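PDB 6DX2: RNA-dependent RNA polymerase, which probably acts as the viral RNA-directed RNA polymerase, represented here by its ovarian tumor (OTU) domain, a cysteine protease module of the deubiquitinase type. Local coordinates for residues Q23-N28 and I117-D122. Sequence-based numbering, arbitrary orientation.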
ATOM      1  N   GLN A  23      14.121  -9.184  -5.383  1.00 68.96           N
ATOM      2  CA  GLN A  23      13.558  -9.928  -6.501  1.00 73.71           C
ATOM      3  C   GLN A  23      13.135  -8.985  -7.627  1.00 69.63           C
ATOM      4  O   GLN A  23      12.539  -7.937  -7.390  1.00 68.58           O
ATOM      5  CB  GLN A  23      12.370 -10.752  -5.981  1.00 80.56           C
ATOM      6  CG  GLN A  23      10.970 -10.197  -6.248  1.00 88.34           C
ATOM      7  CD  GLN A  23      10.741  -8.799  -5.685  1.00 92.36           C
ATOM      8  OE1 GLN A  23      11.472  -8.342  -4.824  1.00 97.64           O
ATOM      9  NE2 GLN A  23       9.786  -8.085  -6.250  1.00 95.24           N
ATOM     10  N   ARG A  24      13.517  -9.301  -8.854  1.00 69.32           N
ATOM     11  CA  ARG A  24      13.103  -8.461  -9.964  1.00 62.38           C
ATOM     12  C   ARG A  24      12.514  -9.347 -11.052  1.00 69.11           C
ATOM     13  O   ARG A  24      13.197 -10.233 -11.577  1.00 65.45           O
ATOM     14  CB  ARG A  24      14.258  -7.609 -10.491  1.00 70.95           C
ATOM     15  CG  ARG A  24      14.963  -6.770  -9.433  1.00 78.41           C
ATOM     16  CD  ARG A  24      14.064  -5.724  -8.767  1.00 87.59           C
ATOM     17  NE  ARG A  24      14.732  -5.080  -7.633  1.00 96.16           N
ATOM     18  CZ  ARG A  24      14.213  -4.947  -6.410  1.00 99.83           C
ATOM     19  NH1 ARG A  24      13.001  -5.419  -6.135  1.00 99.52           N
ATOM     20  NH2 ARG A  24      14.915  -4.342  -5.455  1.00 97.15           N
ATOM     21  N   PHE A  25      11.239  -9.104 -11.372  1.00 54.29           N
ATOM     22  CA  PHE A  25      10.474  -9.891 -12.329  1.00 50.52           C
ATOM     23  C   PHE A  25       9.437  -8.949 -12.924  1.00 41.76           C
ATOM     24  O   PHE A  25       9.231  -7.832 -12.423  1.00 47.87           O
ATOM     25  CB  PHE A  25       9.785 -11.091 -11.661  1.00 41.19           C
ATOM     26  CG  PHE A  25       8.828 -10.683 -10.566  1.00 40.83           C
ATOM     27  CD1 PHE A  25       9.298 -10.307  -9.308  1.00 43.26           C
ATOM     28  CD2 PHE A  25       7.470 -10.619 -10.784  1.00 41.82           C
ATOM     29  CE1 PHE A  25       8.424  -9.941  -8.321  1.00 42.32           C
ATOM     30  CE2 PHE A  25       6.609 -10.219  -9.799  1.00 39.44           C
ATOM     31  CZ  PHE A  25       7.065  -9.885  -8.584  1.00 39.11           C
ATOM     32  N   ASN A  26       8.693  -9.446 -13.891  1.00 42.43           N
ATOM     33  CA  ASN A  26       7.614  -8.658 -14.466  1.00 41.66           C
ATOM     34  C   ASN A  26       6.292  -8.940 -13.750  1.00 34.02           C
ATOM     35  O   ASN A  26       5.803 -10.077 -13.747  1.00 37.12           O
ATOM     36  CB  ASN A  26       7.473  -8.897 -15.964  1.00 45.23           C
ATOM     37  CG  ASN A  26       6.618  -7.838 -16.576  1.00 43.18           C
ATOM     38  OD1 ASN A  26       5.404  -7.961 -16.560  1.00 41.66           O
ATOM     39  ND2 ASN A  26       7.238  -6.727 -17.020  1.00 47.24           N
ATOM     40  N   LEU A  27       5.712  -7.876 -13.181  1.00 41.32           N
ATOM     41  CA  LEU A  27       4.449  -7.975 -12.458  1.00 40.36           C
ATOM     42  C   LEU A  27       3.400  -8.740 -13.242  1.00 36.37           C
ATOM     43  O   LEU A  27       2.631  -9.524 -12.673  1.00 41.67           O
ATOM     44  CB  LEU A  27       3.908  -6.582 -12.146  1.00 40.40           C
ATOM     45  CG  LEU A  27       4.712  -5.851 -11.079  1.00 41.71           C
ATOM     46  CD1 LEU A  27       4.146  -4.472 -10.907  1.00 39.93           C
ATOM     47  CD2 LEU A  27       4.682  -6.690  -9.819  1.00 40.42           C
ATOM     48  N   ASN A  28       3.313  -8.489 -14.531  1.00 33.39           N
ATOM     49  CA  ASN A  28       2.159  -9.018 -15.222  1.00 41.61           C
ATOM     50  C   ASN A  28       2.308 -10.475 -15.613  1.00 37.59           C
ATOM     51  O   ASN A  28       1.393 -11.012 -16.231  1.00 40.51           O
ATOM     52  CB  ASN A  28       1.862  -8.129 -16.399  1.00 46.19           C
ATOM     53  CG  ASN A  28       1.318  -6.773 -15.935  1.00 55.40           C
ATOM     54  OD1 ASN A  28       1.829  -5.736 -16.334  1.00 59.51           O
ATOM     55  ND2 ASN A  28       0.288  -6.797 -15.044  1.00 50.00           N
ATOM     56  N   ILE A 117       1.539  -4.575   0.072  1.00 29.28           N
ATOM     57  CA  ILE A 117       2.828  -4.590  -0.611  1.00 30.45           C
ATOM     58  C   ILE A 117       2.821  -3.516  -1.678  1.00 28.15           C
ATOM     59  O   ILE A 117       1.896  -3.457  -2.498  1.00 31.25           O
ATOM     60  CB  ILE A 117       3.124  -5.964  -1.225  1.00 28.25           C
ATOM     61  CG1 ILE A 117       3.134  -6.989  -0.113  1.00 30.67           C
ATOM     62  CG2 ILE A 117       4.451  -5.933  -2.047  1.00 29.89           C
ATOM     63  CD1 ILE A 117       3.257  -8.468  -0.658  1.00 29.12           C
ATOM     64  N   LEU A 118       3.846  -2.665  -1.663  1.00 28.42           N
ATOM     65  CA  LEU A 118       3.996  -1.640  -2.683  1.00 31.45           C
ATOM     66  C   LEU A 118       5.029  -2.155  -3.659  1.00 29.56           C
ATOM     67  O   LEU A 118       6.209  -2.283  -3.313  1.00 32.21           O
ATOM     68  CB  LEU A 118       4.423  -0.293  -2.100  1.00 31.68           C
ATOM     69  CG  LEU A 118       3.570   0.262  -0.951  1.00 38.02           C
ATOM     70  CD1 LEU A 118       4.002   1.733  -0.535  1.00 38.18           C
ATOM     71  CD2 LEU A 118       2.079   0.163  -1.285  1.00 38.68           C
ATOM     72  N   TRP A 119       4.587  -2.470  -4.887  1.00 27.03           N
ATOM     73  CA  TRP A 119       5.495  -2.941  -5.917  1.00 29.10           C
ATOM     74  C   TRP A 119       5.816  -1.729  -6.778  1.00 31.53           C
ATOM     75  O   TRP A 119       4.987  -1.283  -7.578  1.00 34.18           O
ATOM     76  CB  TRP A 119       4.829  -4.012  -6.778  1.00 30.61           C
ATOM     77  CG  TRP A 119       4.381  -5.251  -6.020  1.00 29.27           C
ATOM     78  CD1 TRP A 119       3.130  -5.484  -5.475  1.00 28.37           C
ATOM     79  CD2 TRP A 119       5.165  -6.417  -5.741  1.00 31.23           C
ATOM     80  NE1 TRP A 119       3.083  -6.737  -4.923  1.00 31.79           N
ATOM     81  CE2 TRP A 119       4.319  -7.329  -5.063  1.00 32.43           C
ATOM     82  CE3 TRP A 119       6.488  -6.785  -6.015  1.00 33.42           C
ATOM     83  CZ2 TRP A 119       4.753  -8.552  -4.586  1.00 31.93           C
ATOM     84  CZ3 TRP A 119       6.928  -8.057  -5.550  1.00 34.84           C
ATOM     85  CH2 TRP A 119       6.065  -8.910  -4.856  1.00 34.43           C
ATOM     86  N   GLU A 120       7.017  -1.184  -6.629  1.00 35.90           N
ATOM     87  CA  GLU A 120       7.445  -0.097  -7.493  1.00 37.04           C
ATOM     88  C   GLU A 120       7.957  -0.683  -8.790  1.00 36.19           C
ATOM     89  O   GLU A 120       8.902  -1.486  -8.800  1.00 42.51           O
ATOM     90  CB  GLU A 120       8.498   0.766  -6.807  1.00 39.01           C
ATOM     91  CG  GLU A 120       7.813   1.766  -5.850  1.00 57.17           C
ATOM     92  CD  GLU A 120       8.741   2.400  -4.826  1.00 72.68           C
ATOM     93  OE1 GLU A 120       8.532   2.166  -3.608  1.00 72.41           O
ATOM     94  OE2 GLU A 120       9.666   3.138  -5.240  1.00 78.15           O
ATOM     95  N   ALA A 121       7.352  -0.208  -9.902  1.00 37.17           N
ATOM     96  CA  ALA A 121       7.540  -0.745 -11.229  1.00 42.57           C
ATOM     97  C   ALA A 121       8.050   0.347 -12.147  1.00 46.61           C
ATOM     98  O   ALA A 121       7.672   1.524 -12.005  1.00 46.43           O
ATOM     99  CB  ALA A 121       6.209  -1.297 -11.798  1.00 47.91           C
ATOM    100  N   ASP A 122       8.862  -0.050 -13.134  1.00 45.09           N
ATOM    101  CA  ASP A 122       9.137   0.874 -14.226  1.00 49.95           C
ATOM    102  C   ASP A 122       8.010   0.835 -15.277  1.00 47.60           C
ATOM    103  O   ASP A 122       7.005   0.125 -15.135  1.00 51.81           O
ATOM    104  CB  ASP A 122      10.499   0.577 -14.862  1.00 55.78           C
ATOM    105  CG  ASP A 122      10.574  -0.826 -15.499  1.00 62.00           C
ATOM    106  OD1 ASP A 122      11.708  -1.324 -15.689  1.00 64.84           O
ATOM    107  OD2 ASP A 122       9.522  -1.430 -15.801  1.00 56.59           O
TER
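W119, on strand 116-121, meets F25 and L27 of the loop that leads from strand 18-21 to strand 31-33. The indole is best followed outward from the backbone. Its CB lies 4.1 Å from L27 CD2, and the same methyl is equally near CG and CD2 at the root of the ring. It sits 3.8 Å above the indole plane and toward the rim; the opposite face receives I117 CG2 from the same strand, so methyls flank the ring on both sides. With chi1 of -60°, CG of W119 lies beside the backbone N and opposite the carbonyl carbon, which sends the indole toward the loop; chi2 of 93° then sets how its faces are turned. NE1 points away from the loop and is hydrogen-bonded to N143 OD1, which helps fix the rotation of the ring. On the six-membered ring, CE3 approaches F25 CZ, and CZ3 comes closest to it, with 3.5 Å between W119 CZ3 and F25 CZ. The phenyl and benzo planes stand 81° apart with centroids separated by 5.5 Å, evidence for an offset edge-to-face pair in which F25 supplies the edge. Q23 reaches the same rim, but its side chain is poorly ordered and its amide is probably turned over, so that approach carries little weight. Two residues along the strand, A121 CB packs 3.9 Å from L27 CD1, which gives the leucine fork one methyl for each of W119 and A121. Around L27 the chain turns: N26 OD1 accepts from N28 N (3.0 Å), forming an Asx turn. Backbone hydrogen bonds of F25 with V127 and of L27 with E125 tie the loop to strand 127-133 and the turn just before it. The whole is apolar packing of a connecting loop over a strand of the mixed beta-sheet in a viral OTU fold.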